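Local coordinates for protein putative polyketide cyclase (Acidithiobacillus ferrooxidans, PDB 3F9S) that is of unconfirmed function but probably acts as a polyketide cyclase, at residues A[65-75]-A[87-98]. Residues are numbered along the deposited sequence; the frame is centred on the assembly and turned at random.
Sequences AAFPDQCFDIQ and TWLWTATHKEDI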
# COMPACT_ATOMS: atom_id res chain seq x y z
N ALA A 65 18.99 -7.01 -6.83
CA ALA A 65 20.33 -7.08 -6.25
C ALA A 65 20.39 -6.81 -4.75
O ALA A 65 21.22 -7.38 -4.06
CB ALA A 65 21.29 -6.14 -6.98
N ALA A 66 19.52 -5.94 -4.25
CA ALA A 66 19.45 -5.63 -2.81
C ALA A 66 19.09 -6.85 -1.96
O ALA A 66 19.64 -7.05 -0.88
CB ALA A 66 18.44 -4.51 -2.57
N PHE A 67 18.16 -7.65 -2.46
CA PHE A 67 17.66 -8.86 -1.81
C PHE A 67 17.48 -9.90 -2.91
O PHE A 67 16.35 -10.09 -3.37
CB PHE A 67 16.34 -8.54 -1.13
CG PHE A 67 16.47 -7.56 -0.03
CD1 PHE A 67 16.84 -7.97 1.24
CD2 PHE A 67 16.22 -6.20 -0.25
CE1 PHE A 67 16.96 -7.06 2.29
CE2 PHE A 67 16.33 -5.28 0.79
CZ PHE A 67 16.69 -5.71 2.07
N PRO A 68 18.58 -10.54 -3.34
CA PRO A 68 18.54 -11.44 -4.48
C PRO A 68 17.66 -12.68 -4.39
O PRO A 68 17.24 -13.17 -5.44
CB PRO A 68 20.01 -11.79 -4.73
CG PRO A 68 20.70 -11.52 -3.47
CD PRO A 68 19.94 -10.44 -2.78
N ASP A 69 17.35 -13.15 -3.18
CA ASP A 69 16.46 -14.30 -3.03
C ASP A 69 15.04 -13.87 -2.66
O ASP A 69 14.25 -14.71 -2.22
CB ASP A 69 17.02 -15.29 -2.00
CG ASP A 69 16.90 -14.81 -0.57
OD1 ASP A 69 16.50 -13.65 -0.30
OD2 ASP A 69 17.18 -15.65 0.30
N GLN A 70 14.71 -12.59 -2.84
CA GLN A 70 13.40 -12.10 -2.48
C GLN A 70 12.29 -12.84 -3.20
O GLN A 70 12.45 -13.24 -4.35
CB GLN A 70 13.26 -10.59 -2.74
CG GLN A 70 13.28 -10.16 -4.19
CD GLN A 70 13.34 -8.66 -4.32
OE1 GLN A 70 12.31 -8.01 -4.42
NE2 GLN A 70 14.53 -8.10 -4.24
N CYS A 71 11.17 -13.01 -2.51
CA CYS A 71 10.05 -13.74 -3.05
C CYS A 71 8.79 -13.01 -2.66
O CYS A 71 8.62 -12.67 -1.50
CB CYS A 71 10.02 -15.16 -2.50
SG CYS A 71 8.82 -16.14 -3.40
N PHE A 72 7.95 -12.75 -3.64
CA PHE A 72 6.66 -12.11 -3.45
C PHE A 72 5.63 -13.21 -3.35
O PHE A 72 5.67 -14.18 -4.10
CB PHE A 72 6.32 -11.21 -4.61
CG PHE A 72 7.15 -9.99 -4.66
CD1 PHE A 72 8.46 -10.05 -5.13
CD2 PHE A 72 6.64 -8.78 -4.21
CE1 PHE A 72 9.25 -8.90 -5.16
CE2 PHE A 72 7.42 -7.63 -4.25
CZ PHE A 72 8.72 -7.68 -4.74
N ASP A 73 4.71 -13.04 -2.40
CA ASP A 73 3.67 -14.00 -2.11
C ASP A 73 2.38 -13.21 -2.22
O ASP A 73 2.00 -12.50 -1.29
CB ASP A 73 3.92 -14.55 -0.70
CG ASP A 73 2.82 -15.46 -0.20
OD1 ASP A 73 1.89 -15.81 -0.96
OD2 ASP A 73 2.91 -15.80 0.99
N ILE A 74 1.71 -13.36 -3.36
CA ILE A 74 0.53 -12.59 -3.67
C ILE A 74 -0.55 -13.05 -2.71
O ILE A 74 -0.75 -14.25 -2.52
CB ILE A 74 0.08 -12.78 -5.13
CG1 ILE A 74 1.14 -12.26 -6.10
CG2 ILE A 74 -1.25 -12.05 -5.41
CD1 ILE A 74 0.83 -12.55 -7.54
N GLN A 75 -1.19 -12.07 -2.09
CA GLN A 75 -2.28 -12.30 -1.16
C GLN A 75 -3.60 -12.11 -1.85
O GLN A 75 -4.48 -12.95 -1.70
CB GLN A 75 -2.17 -11.36 0.02
CG GLN A 75 -0.88 -11.55 0.78
CD GLN A 75 -0.70 -12.95 1.29
OE1 GLN A 75 0.12 -13.71 0.77
NE2 GLN A 75 -1.52 -13.32 2.25
N THR A 87 -2.01 -7.30 -3.61
CA THR A 87 -1.50 -7.19 -2.25
C THR A 87 -0.58 -8.37 -2.12
O THR A 87 -0.83 -9.43 -2.70
CB THR A 87 -2.59 -7.21 -1.20
OG1 THR A 87 -3.43 -8.33 -1.40
CG2 THR A 87 -3.42 -5.92 -1.30
N TRP A 88 0.48 -8.20 -1.34
CA TRP A 88 1.50 -9.21 -1.23
C TRP A 88 2.30 -9.12 0.04
O TRP A 88 2.35 -8.08 0.69
CB TRP A 88 2.45 -9.13 -2.42
CG TRP A 88 2.90 -7.74 -2.78
CD1 TRP A 88 2.31 -6.94 -3.65
CD2 TRP A 88 4.03 -7.04 -2.27
NE1 TRP A 88 2.97 -5.74 -3.74
CE2 TRP A 88 4.04 -5.77 -2.90
CE3 TRP A 88 5.01 -7.34 -1.33
CZ2 TRP A 88 5.02 -4.83 -2.66
CZ3 TRP A 88 6.00 -6.39 -1.06
CH2 TRP A 88 5.99 -5.14 -1.72
N LEU A 89 2.87 -10.27 0.37
CA LEU A 89 3.85 -10.42 1.42
C LEU A 89 5.12 -10.67 0.64
O LEU A 89 5.11 -11.02 -0.54
CB LEU A 89 3.51 -11.61 2.29
CG LEU A 89 2.15 -11.48 2.95
CD1 LEU A 89 1.91 -12.72 3.78
CD2 LEU A 89 1.95 -10.22 3.78
N TRP A 90 6.22 -10.50 1.34
CA TRP A 90 7.52 -10.57 0.73
C TRP A 90 8.48 -11.06 1.76
O TRP A 90 8.35 -10.72 2.95
CB TRP A 90 7.85 -9.16 0.33
CG TRP A 90 9.14 -8.90 -0.30
CD1 TRP A 90 9.37 -8.86 -1.62
CD2 TRP A 90 10.35 -8.53 0.35
NE1 TRP A 90 10.66 -8.50 -1.86
CE2 TRP A 90 11.29 -8.28 -0.67
CE3 TRP A 90 10.73 -8.34 1.69
CZ2 TRP A 90 12.59 -7.88 -0.39
CZ3 TRP A 90 12.02 -7.95 1.96
CH2 TRP A 90 12.95 -7.74 0.93
N THR A 91 9.40 -11.90 1.33
CA THR A 91 10.41 -12.42 2.20
C THR A 91 11.70 -12.38 1.42
O THR A 91 11.69 -12.53 0.21
CB THR A 91 10.10 -13.86 2.62
OG1 THR A 91 10.04 -14.69 1.45
CG2 THR A 91 8.76 -13.92 3.36
N ALA A 92 12.79 -12.13 2.13
CA ALA A 92 14.12 -12.11 1.54
C ALA A 92 15.09 -12.30 2.68
O ALA A 92 14.77 -12.01 3.83
CB ALA A 92 14.36 -10.80 0.85
N THR A 93 16.26 -12.84 2.36
CA THR A 93 17.33 -13.05 3.32
C THR A 93 18.17 -11.79 3.27
O THR A 93 18.42 -11.27 2.18
CB THR A 93 18.22 -14.23 2.90
OG1 THR A 93 17.40 -15.38 2.70
CG2 THR A 93 19.25 -14.53 3.95
N HIS A 94 18.59 -11.31 4.44
CA HIS A 94 19.44 -10.13 4.53
C HIS A 94 20.88 -10.63 4.35
O HIS A 94 21.61 -10.77 5.33
CB HIS A 94 19.21 -9.41 5.87
CG HIS A 94 20.04 -8.19 6.07
ND1 HIS A 94 20.48 -7.79 7.31
CD2 HIS A 94 20.57 -7.31 5.18
CE1 HIS A 94 21.21 -6.70 7.19
NE2 HIS A 94 21.28 -6.39 5.90
N LYS A 95 21.25 -10.90 3.10
CA LYS A 95 22.58 -11.45 2.77
C LYS A 95 23.50 -10.56 1.90
O LYS A 95 24.66 -10.93 1.68
CB LYS A 95 22.45 -12.86 2.19
CG LYS A 95 21.73 -12.98 0.87
CD LYS A 95 21.61 -14.45 0.49
CE LYS A 95 21.14 -14.62 -0.93
NZ LYS A 95 19.85 -13.92 -1.15
N GLU A 96 22.98 -9.43 1.43
CA GLU A 96 23.77 -8.42 0.74
C GLU A 96 23.93 -7.25 1.70
O GLU A 96 23.03 -6.98 2.51
CB GLU A 96 23.09 -7.95 -0.55
CG GLU A 96 23.11 -8.99 -1.67
CD GLU A 96 24.46 -9.16 -2.36
OE1 GLU A 96 25.42 -8.42 -2.07
OE2 GLU A 96 24.55 -10.05 -3.23
N ASP A 97 25.08 -6.58 1.63
CA ASP A 97 25.33 -5.39 2.43
C ASP A 97 24.52 -4.23 1.83
O ASP A 97 24.57 -3.99 0.62
CB ASP A 97 26.83 -5.02 2.47
CG ASP A 97 27.69 -6.05 3.20
OD1 ASP A 97 27.16 -6.90 3.95
OD2 ASP A 97 28.92 -6.00 3.03
N ILE A 98 23.75 -3.57 2.68
CA ILE A 98 22.92 -2.41 2.31
C ILE A 98 23.39 -1.23 3.18
O ILE A 98 24.10 -1.46 4.17
CB ILE A 98 21.39 -2.71 2.41
CG1 ILE A 98 20.99 -3.35 3.74
CG2 ILE A 98 20.96 -3.63 1.26
CD1 ILE A 98 19.50 -3.58 3.87
O HOH W 1 22.97 -9.01 -5.20
O HOH W 2 19.98 -8.45 1.36
O HOH W 3 12.74 -15.31 -0.05
O HOH W 4 18.09 -11.72 -0.32
O HOH W 5 7.22 -14.31 0.26
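C71 and T91 open an antiparallel ladder, each hydrogen-bonded to the other's carbonyl, that runs through D73 and L89 to Q75 N on T87 O; it is one end of the beta hairpin of strands 71-80 and 83-93, part of the curved sheet of the NTF2-like fold. At the non-hydrogen-bonded positions, on the face where F72 packs on T16 of helix 8-21, F72, W88 and W90 form an aromatic cluster, which F67, from the type I turn F67 to Q70, joins from beyond the strand. A chi1 of 179° swings the W90 indole away from its own backbone N and out between two phenyl rings, both met edge-to-face. W90 CD1 stands over the centre of the F72 ring, 3.4 Å from F72 CZ, while W90 CH2 presses on the face of F67, 3.7 Å from F67 CG. F72 in turn directs its edge, through CD2, at the face of W88, whose NE1 is hydrogen-bonded to T114 OG1. Were W90 an alanine, F67 and F72 would probably lose the partner covering one face of each, and Q70 OE1 its indole donor. Beyond the ladder, D69 OD1 takes T93 N on its syn lone pair at 2.8 Å, and K95 NZ forms a long salt bridge with D69 OD1 (3.5 Å). The Q70 amide stands almost perpendicular to the indole; W90 NE1 reaches Q70 OE1 from above the carbonyl plane at 3.1 Å, and Q70 NE2 donates to F67 O at 2.8 Å.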